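Local coordinates for flagellar basal body rod modification protein (Helicobacter pylori 26695, PDB 4ZZF), which is probably required for flagellar hook formation, perhaps as a scaffolding protein, and is represented here by a fragment that includes its Ig-like domain, at residues 3-15 with 130-143. Sequence-based numbering, arbitrary orientation.
Sequences VSMIGKIAETDVS and MVLPIDSAIEFYQP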
ATOM      1  N   VAL A   3      -1.426   7.587  -3.890  1.00 60.29           N
ATOM      2  CA  VAL A   3      -0.279   7.871  -3.048  1.00 50.28           C
ATOM      3  C   VAL A   3       0.475   6.575  -2.693  1.00 47.95           C
ATOM      4  O   VAL A   3       1.254   6.534  -1.732  1.00 42.77           O
ATOM      5  CB  VAL A   3      -0.705   8.631  -1.747  1.00 50.19           C
ATOM      6  CG1 VAL A   3      -1.578   9.826  -2.100  1.00 48.24           C
ATOM      7  CG2 VAL A   3      -1.416   7.720  -0.737  1.00 41.68           C
ATOM      8  N   SER A   4       0.257   5.528  -3.486  1.00 43.80           N
ATOM      9  CA  SER A   4       0.917   4.242  -3.280  1.00 51.53           C
ATOM     10  C   SER A   4       2.425   4.311  -3.540  1.00 46.76           C
ATOM     11  O   SER A   4       3.162   3.406  -3.157  1.00 49.35           O
ATOM     12  CB  SER A   4       0.285   3.159  -4.169  1.00 50.13           C
ATOM     13  OG  SER A   4       0.400   3.524  -5.532  1.00 54.09           O
ATOM     14  N   MET A   5       2.886   5.391  -4.161  1.00 45.71           N
ATOM     15  CA  MET A   5       4.312   5.561  -4.427  1.00 44.56           C
ATOM     16  C   MET A   5       5.104   5.877  -3.174  1.00 41.09           C
ATOM     17  O   MET A   5       6.305   5.600  -3.098  1.00 38.65           O
ATOM     18  CB  MET A   5       4.524   6.667  -5.457  1.00 46.04           C
ATOM     19  CG  MET A   5       3.866   6.359  -6.783  1.00 49.63           C
ATOM     20  SD  MET A   5       3.568   7.826  -7.792  1.00 60.83           S
ATOM     21  CE  MET A   5       3.000   7.066  -9.314  1.00 53.91           C
ATOM     22  N   ILE A   6       4.433   6.462  -2.190  1.00 41.16           N
ATOM     23  CA  ILE A   6       5.095   6.822  -0.952  1.00 40.57           C
ATOM     24  C   ILE A   6       5.753   5.597  -0.335  1.00 42.13           C
ATOM     25  O   ILE A   6       5.120   4.565  -0.188  1.00 44.44           O
ATOM     26  CB  ILE A   6       4.118   7.438   0.044  1.00 41.67           C
ATOM     27  CG1 ILE A   6       3.620   8.790  -0.476  1.00 41.97           C
ATOM     28  CG2 ILE A   6       4.772   7.581   1.413  1.00 40.83           C
ATOM     29  CD1 ILE A   6       2.443   9.304   0.304  1.00 42.33           C
ATOM     30  N   GLY A   7       7.033   5.717  -0.010  1.00 38.87           N
ATOM     31  CA  GLY A   7       7.789   4.623   0.559  1.00 39.08           C
ATOM     32  C   GLY A   7       8.450   3.740  -0.480  1.00 39.25           C
ATOM     33  O   GLY A   7       9.217   2.842  -0.131  1.00 42.73           O
ATOM     34  N   LYS A   8       8.152   3.971  -1.754  1.00 39.05           N
ATOM     35  CA  LYS A   8       8.807   3.221  -2.825  1.00 38.51           C
ATOM     36  C   LYS A   8      10.080   3.946  -3.216  1.00 37.71           C
ATOM     37  O   LYS A   8      10.242   5.131  -2.916  1.00 37.62           O
ATOM     38  CB  LYS A   8       7.902   3.061  -4.059  1.00 36.03           C
ATOM     39  CG  LYS A   8       6.523   2.404  -3.808  1.00 42.36           C
ATOM     40  CD  LYS A   8       6.652   0.967  -3.337  1.00 41.45           C
ATOM     41  CE  LYS A   8       5.309   0.243  -3.340  1.00 49.60           C
ATOM     42  NZ  LYS A   8       4.280   0.927  -2.510  1.00 47.37           N
ATOM     43  N   ILE A   9      10.983   3.237  -3.878  1.00 34.02           N
ATOM     44  CA  ILE A   9      12.073   3.892  -4.575  1.00 33.72           C
ATOM     45  C   ILE A   9      11.555   4.229  -5.947  1.00 35.99           C
ATOM     46  O   ILE A   9      10.923   3.390  -6.605  1.00 34.13           O
ATOM     47  CB  ILE A   9      13.344   3.014  -4.684  1.00 35.98           C
ATOM     48  CG1 ILE A   9      13.755   2.490  -3.308  1.00 31.93           C
ATOM     49  CG2 ILE A   9      14.495   3.795  -5.369  1.00 30.22           C
ATOM     50  CD1 ILE A   9      14.449   3.513  -2.458  1.00 38.31           C
ATOM     51  N   ALA A  10      11.784   5.472  -6.363  1.00 33.86           N
ATOM     52  CA  ALA A  10      11.411   5.912  -7.705  1.00 35.36           C
ATOM     53  C   ALA A  10      12.670   6.197  -8.515  1.00 35.42           C
ATOM     54  O   ALA A  10      13.630   6.764  -7.992  1.00 33.19           O
ATOM     55  CB  ALA A  10      10.528   7.145  -7.642  1.00 34.53           C
ATOM     56  N   GLU A  11      12.673   5.744  -9.762  1.00 32.74           N
ATOM     57  CA  GLU A  11      13.651   6.166 -10.750  1.00 37.45           C
ATOM     58  C   GLU A  11      12.943   7.214 -11.626  1.00 36.91           C
ATOM     59  O   GLU A  11      11.863   6.939 -12.130  1.00 36.75           O
ATOM     60  CB  GLU A  11      14.137   4.980 -11.608  1.00 34.81           C
ATOM     61  CG  GLU A  11      14.734   3.799 -10.851  1.00 36.64           C
ATOM     62  CD  GLU A  11      16.182   4.036 -10.449  1.00 36.61           C
ATOM     63  OE1 GLU A  11      16.842   4.918 -11.051  1.00 38.74           O
ATOM     64  OE2 GLU A  11      16.663   3.361  -9.516  1.00 33.85           O
ATOM     65  N   THR A  12      13.507   8.403 -11.792  1.00 35.71           N
ATOM     66  CA  THR A  12      12.880   9.387 -12.682  1.00 37.37           C
ATOM     67  C   THR A  12      13.762   9.699 -13.891  1.00 41.10           C
ATOM     68  O   THR A  12      14.938   9.342 -13.909  1.00 41.89           O
ATOM     69  CB  THR A  12      12.565  10.710 -11.969  1.00 35.48           C
ATOM     70  OG1 THR A  12      13.759  11.485 -11.858  1.00 37.42           O
ATOM     71  CG2 THR A  12      11.973  10.470 -10.608  1.00 35.00           C
ATOM     72  N   ASP A  13      13.201  10.368 -14.899  1.00 38.13           N
ATOM     73  CA  ASP A  13      13.994  10.729 -16.077  1.00 44.88           C
ATOM     74  C   ASP A  13      14.782  12.036 -15.877  1.00 43.14           C
ATOM     75  O   ASP A  13      15.337  12.576 -16.823  1.00 43.98           O
ATOM     76  CB  ASP A  13      13.107  10.832 -17.338  1.00 40.60           C
ATOM     77  CG  ASP A  13      11.986  11.867 -17.205  1.00 45.27           C
ATOM     78  OD1 ASP A  13      12.107  12.813 -16.405  1.00 48.95           O
ATOM     79  OD2 ASP A  13      10.969  11.742 -17.915  1.00 48.31           O
ATOM     80  N   VAL A  14      14.820  12.544 -14.651  1.00 39.04           N
ATOM     81  CA  VAL A  14      15.681  13.680 -14.323  1.00 41.77           C
ATOM     82  C   VAL A  14      17.038  13.174 -13.856  1.00 44.51           C
ATOM     83  O   VAL A  14      17.145  12.636 -12.755  1.00 46.36           O
ATOM     84  CB  VAL A  14      15.066  14.551 -13.217  1.00 42.05           C
ATOM     85  CG1 VAL A  14      16.048  15.625 -12.769  1.00 42.49           C
ATOM     86  CG2 VAL A  14      13.746  15.150 -13.693  1.00 41.03           C
ATOM     87  N   SER A  15      18.066  13.327 -14.681  1.00 43.70           N
ATOM     88  CA  SER A  15      19.386  12.809 -14.329  1.00 49.68           C
ATOM     89  C   SER A  15      20.473  13.890 -14.211  1.00 49.88           C
ATOM     90  O   SER A  15      21.610  13.591 -13.839  1.00 45.51           O
ATOM     91  CB  SER A  15      19.825  11.772 -15.361  1.00 44.84           C
ATOM     92  OG  SER A  15      19.926  12.376 -16.639  1.00 52.12           O
ATOM     93  N   MET A 130      14.431  17.363  -3.700  1.00 47.98           N
ATOM     94  CA  MET A 130      13.814  17.533  -5.011  1.00 45.83           C
ATOM     95  C   MET A 130      12.306  17.313  -4.958  1.00 47.11           C
ATOM     96  O   MET A 130      11.795  16.486  -4.198  1.00 47.06           O
ATOM     97  CB  MET A 130      14.440  16.592  -6.045  1.00 44.88           C
ATOM     98  CG  MET A 130      15.946  16.755  -6.199  1.00 55.35           C
ATOM     99  SD  MET A 130      16.652  15.691  -7.485  1.00 61.88           S
ATOM    100  CE  MET A 130      15.679  16.199  -8.896  1.00 52.75           C
ATOM    101  N   VAL A 131      11.591  18.075  -5.769  1.00 44.99           N
ATOM    102  CA  VAL A 131      10.169  17.881  -5.924  1.00 43.99           C
ATOM    103  C   VAL A 131       9.899  17.715  -7.404  1.00 49.81           C
ATOM    104  O   VAL A 131      10.165  18.617  -8.196  1.00 53.78           O
ATOM    105  CB  VAL A 131       9.371  19.042  -5.339  1.00 46.26           C
ATOM    106  CG1 VAL A 131       7.877  18.843  -5.601  1.00 44.99           C
ATOM    107  CG2 VAL A 131       9.638  19.131  -3.852  1.00 45.09           C
ATOM    108  N   LEU A 132       9.397  16.544  -7.778  1.00 49.52           N
ATOM    109  CA  LEU A 132       9.302  16.180  -9.186  1.00 51.17           C
ATOM    110  C   LEU A 132       7.904  15.717  -9.563  1.00 51.34           C
ATOM    111  O   LEU A 132       7.222  15.078  -8.766  1.00 52.78           O
ATOM    112  CB  LEU A 132      10.322  15.085  -9.513  1.00 49.69           C
ATOM    113  CG  LEU A 132      11.801  15.418  -9.304  1.00 51.29           C
ATOM    114  CD1 LEU A 132      12.635  14.164  -9.465  1.00 47.29           C
ATOM    115  CD2 LEU A 132      12.254  16.495 -10.291  1.00 49.39           C
ATOM    116  N   PRO A 133       7.478  16.035 -10.792  1.00 51.20           N
ATOM    117  CA  PRO A 133       6.179  15.608 -11.313  1.00 48.58           C
ATOM    118  C   PRO A 133       6.122  14.106 -11.459  1.00 49.38           C
ATOM    119  O   PRO A 133       7.136  13.494 -11.776  1.00 45.69           O
ATOM    120  CB  PRO A 133       6.100  16.268 -12.695  1.00 52.94           C
ATOM    121  CG  PRO A 133       7.214  17.253 -12.743  1.00 55.58           C
ATOM    122  CD  PRO A 133       8.259  16.782 -11.789  1.00 49.38           C
ATOM    123  N   ILE A 134       4.938  13.541 -11.256  1.00 53.19           N
ATOM    124  CA  ILE A 134       4.677  12.112 -11.399  1.00 52.42           C
ATOM    125  C   ILE A 134       5.123  11.528 -12.730  1.00 52.31           C
ATOM    126  O   ILE A 134       5.642  10.411 -12.783  1.00 48.51           O
ATOM    127  CB  ILE A 134       3.179  11.826 -11.237  1.00 55.27           C
ATOM    128  CG1 ILE A 134       2.797  12.029  -9.792  1.00 56.92           C
ATOM    129  CG2 ILE A 134       2.847  10.392 -11.624  1.00 58.62           C
ATOM    130  CD1 ILE A 134       3.440  11.043  -8.905  1.00 56.39           C
ATOM    131  N   ASP A 135       4.917  12.280 -13.808  1.00 49.17           N
ATOM    132  CA  ASP A 135       5.192  11.752 -15.137  1.00 51.36           C
ATOM    133  C   ASP A 135       6.684  11.728 -15.423  1.00 48.19           C
ATOM    134  O   ASP A 135       7.112  11.202 -16.442  1.00 48.87           O
ATOM    135  CB  ASP A 135       4.459  12.561 -16.209  1.00 54.52           C
ATOM    136  CG  ASP A 135       4.569  14.062 -15.983  1.00 67.61           C
ATOM    137  OD1 ASP A 135       5.527  14.676 -16.517  1.00 70.02           O
ATOM    138  OD2 ASP A 135       3.701  14.623 -15.261  1.00 66.86           O
ATOM    139  N   SER A 136       7.489  12.276 -14.523  1.00 46.33           N
ATOM    140  CA  SER A 136       8.927  12.130 -14.683  1.00 46.01           C
ATOM    141  C   SER A 136       9.372  10.749 -14.193  1.00 41.24           C
ATOM    142  O   SER A 136      10.486  10.334 -14.453  1.00 40.91           O
ATOM    143  CB  SER A 136       9.676  13.227 -13.937  1.00 42.85           C
ATOM    144  OG  SER A 136       9.824  12.895 -12.570  1.00 43.73           O
ATOM    145  N   ALA A 137       8.492  10.029 -13.504  1.00 40.10           N
ATOM    146  CA  ALA A 137       8.863   8.739 -12.929  1.00 42.59           C
ATOM    147  C   ALA A 137       8.793   7.622 -13.963  1.00 45.08           C
ATOM    148  O   ALA A 137       7.758   7.429 -14.599  1.00 48.23           O
ATOM    149  CB  ALA A 137       7.982   8.412 -11.756  1.00 36.69           C
ATOM    150  N   ILE A 138       9.886   6.876 -14.113  1.00 39.28           N
ATOM    151  CA  ILE A 138       9.921   5.799 -15.093  1.00 42.92           C
ATOM    152  C   ILE A 138       9.850   4.397 -14.467  1.00 46.29           C
ATOM    153  O   ILE A 138       9.533   3.430 -15.160  1.00 46.23           O
ATOM    154  CB  ILE A 138      11.181   5.880 -15.975  1.00 40.43           C
ATOM    155  CG1 ILE A 138      12.457   5.751 -15.137  1.00 44.25           C
ATOM    156  CG2 ILE A 138      11.173   7.165 -16.808  1.00 38.84           C
ATOM    157  CD1 ILE A 138      13.740   6.152 -15.923  1.00 43.73           C
ATOM    158  N   GLU A 139      10.132   4.285 -13.169  1.00 39.98           N
ATOM    159  CA  GLU A 139      10.098   2.985 -12.500  1.00 39.42           C
ATOM    160  C   GLU A 139       9.916   3.120 -10.995  1.00 39.08           C
ATOM    161  O   GLU A 139      10.444   4.056 -10.405  1.00 37.96           O
ATOM    162  CB  GLU A 139      11.384   2.197 -12.779  1.00 38.83           C
ATOM    163  CG  GLU A 139      11.243   0.749 -12.392  1.00 45.80           C
ATOM    164  CD  GLU A 139      12.485  -0.083 -12.622  1.00 48.86           C
ATOM    165  OE1 GLU A 139      13.582   0.483 -12.847  1.00 51.34           O
ATOM    166  OE2 GLU A 139      12.343  -1.325 -12.582  1.00 51.39           O
ATOM    167  N   PHE A 140       9.171   2.193 -10.379  1.00 36.21           N
ATOM    168  CA  PHE A 140       9.092   2.103  -8.915  1.00 35.15           C
ATOM    169  C   PHE A 140       9.363   0.695  -8.414  1.00 39.30           C
ATOM    170  O   PHE A 140       8.957  -0.286  -9.047  1.00 39.39           O
ATOM    171  CB  PHE A 140       7.719   2.527  -8.381  1.00 36.93           C
ATOM    172  CG  PHE A 140       7.338   3.948  -8.692  1.00 38.90           C
ATOM    173  CD1 PHE A 140       6.727   4.268  -9.898  1.00 40.80           C
ATOM    174  CD2 PHE A 140       7.540   4.954  -7.754  1.00 36.16           C
ATOM    175  CE1 PHE A 140       6.342   5.572 -10.168  1.00 43.15           C
ATOM    176  CE2 PHE A 140       7.171   6.252  -8.015  1.00 35.81           C
ATOM    177  CZ  PHE A 140       6.568   6.567  -9.216  1.00 34.26           C
ATOM    178  N   TYR A 141      10.018   0.602  -7.258  1.00 36.84           N
ATOM    179  CA  TYR A 141      10.224  -0.681  -6.581  1.00 43.40           C
ATOM    180  C   TYR A 141      10.402  -0.462  -5.073  1.00 40.92           C
ATOM    181  O   TYR A 141      10.544   0.673  -4.608  1.00 40.19           O
ATOM    182  CB  TYR A 141      11.430  -1.435  -7.184  1.00 41.21           C
ATOM    183  CG  TYR A 141      12.694  -0.618  -7.306  1.00 41.91           C
ATOM    184  CD1 TYR A 141      13.617  -0.559  -6.258  1.00 44.72           C
ATOM    185  CD2 TYR A 141      12.979   0.084  -8.469  1.00 39.46           C
ATOM    186  CE1 TYR A 141      14.792   0.192  -6.367  1.00 39.39           C
ATOM    187  CE2 TYR A 141      14.150   0.829  -8.590  1.00 39.54           C
ATOM    188  CZ  TYR A 141      15.046   0.885  -7.539  1.00 38.39           C
ATOM    189  OH  TYR A 141      16.204   1.628  -7.661  1.00 39.82           O
ATOM    190  N   GLN A 142      10.374  -1.546  -4.309  1.00 44.85           N
ATOM    191  CA  GLN A 142      10.508  -1.460  -2.860  1.00 43.99           C
ATOM    192  C   GLN A 142      11.980  -1.359  -2.453  1.00 47.54           C
ATOM    193  O   GLN A 142      12.842  -1.984  -3.073  1.00 48.81           O
ATOM    194  CB  GLN A 142       9.815  -2.662  -2.205  1.00 50.89           C
ATOM    195  CG  GLN A 142       8.374  -2.346  -1.769  1.00 56.27           C
ATOM    196  CD  GLN A 142       7.468  -3.579  -1.662  1.00 62.65           C
ATOM    197  OE1 GLN A 142       7.913  -4.723  -1.831  1.00 63.23           O
ATOM    198  NE2 GLN A 142       6.180  -3.341  -1.382  1.00 59.71           N
ATOM    199  N   PRO A 143      12.271  -0.541  -1.422  1.00 45.48           N
ATOM    200  CA  PRO A 143      13.608  -0.322  -0.854  1.00 52.96           C
ATOM    201  C   PRO A 143      14.211  -1.623  -0.399  1.00 61.74           C
ATOM    202  O   PRO A 143      13.417  -2.526  -0.127  1.00 60.25           O
ATOM    203  CB  PRO A 143      13.349   0.558   0.365  1.00 46.39           C
ATOM    204  CG  PRO A 143      12.045   1.149   0.150  1.00 46.39           C
ATOM    205  CD  PRO A 143      11.239   0.185  -0.672  1.00 46.36           C
TER
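Ile-9 and Tyr-141 form a hydrogen-bonded antiparallel pair, N to O in both directions, where strand 9-12 meets strand 137-141; Glu-11 N donates to Glu-139 O at 2.9 Å. Ile-138 and Glu-139 both face Glu-11, whose O accepts from Ile-138 N at 2.8 Å and weakly from Glu-139 N; Asp-13 N closes the far end on Ser-136 O. On the face bearing Ile-9, Glu-11 and Tyr-141, the Tyr-141 hydroxyl donates to the anti lone pair of Glu-11 OE2 (OH to OE2 2.6 Å), the carboxylate nearly coplanar with the ring (21°). Tyr-141 CG sits between its backbone N and carbonyl carbon (chi1 50°), which swings the ring across the neighbouring strand, where Ile-9 CB packs over its face. Arg-110 forms a salt bridge with OE2 and Arg-107 one with OE1, probably favouring the ionised carboxylate. On the face of Ala-10 and Phe-140, Met-5 lays CG over the Phe-140 ring; Met-5 SD, oblique to it in a Met-aromatic contact, lies 3.4 Å from Ile-134 CD1. Glu-139 and Phe-140 pair antiparallel with a strand of a second subunit, continuing the sheet across the interface. The whole is an antiparallel beta pair with a classic bulge, joining the chain's two terminal regions.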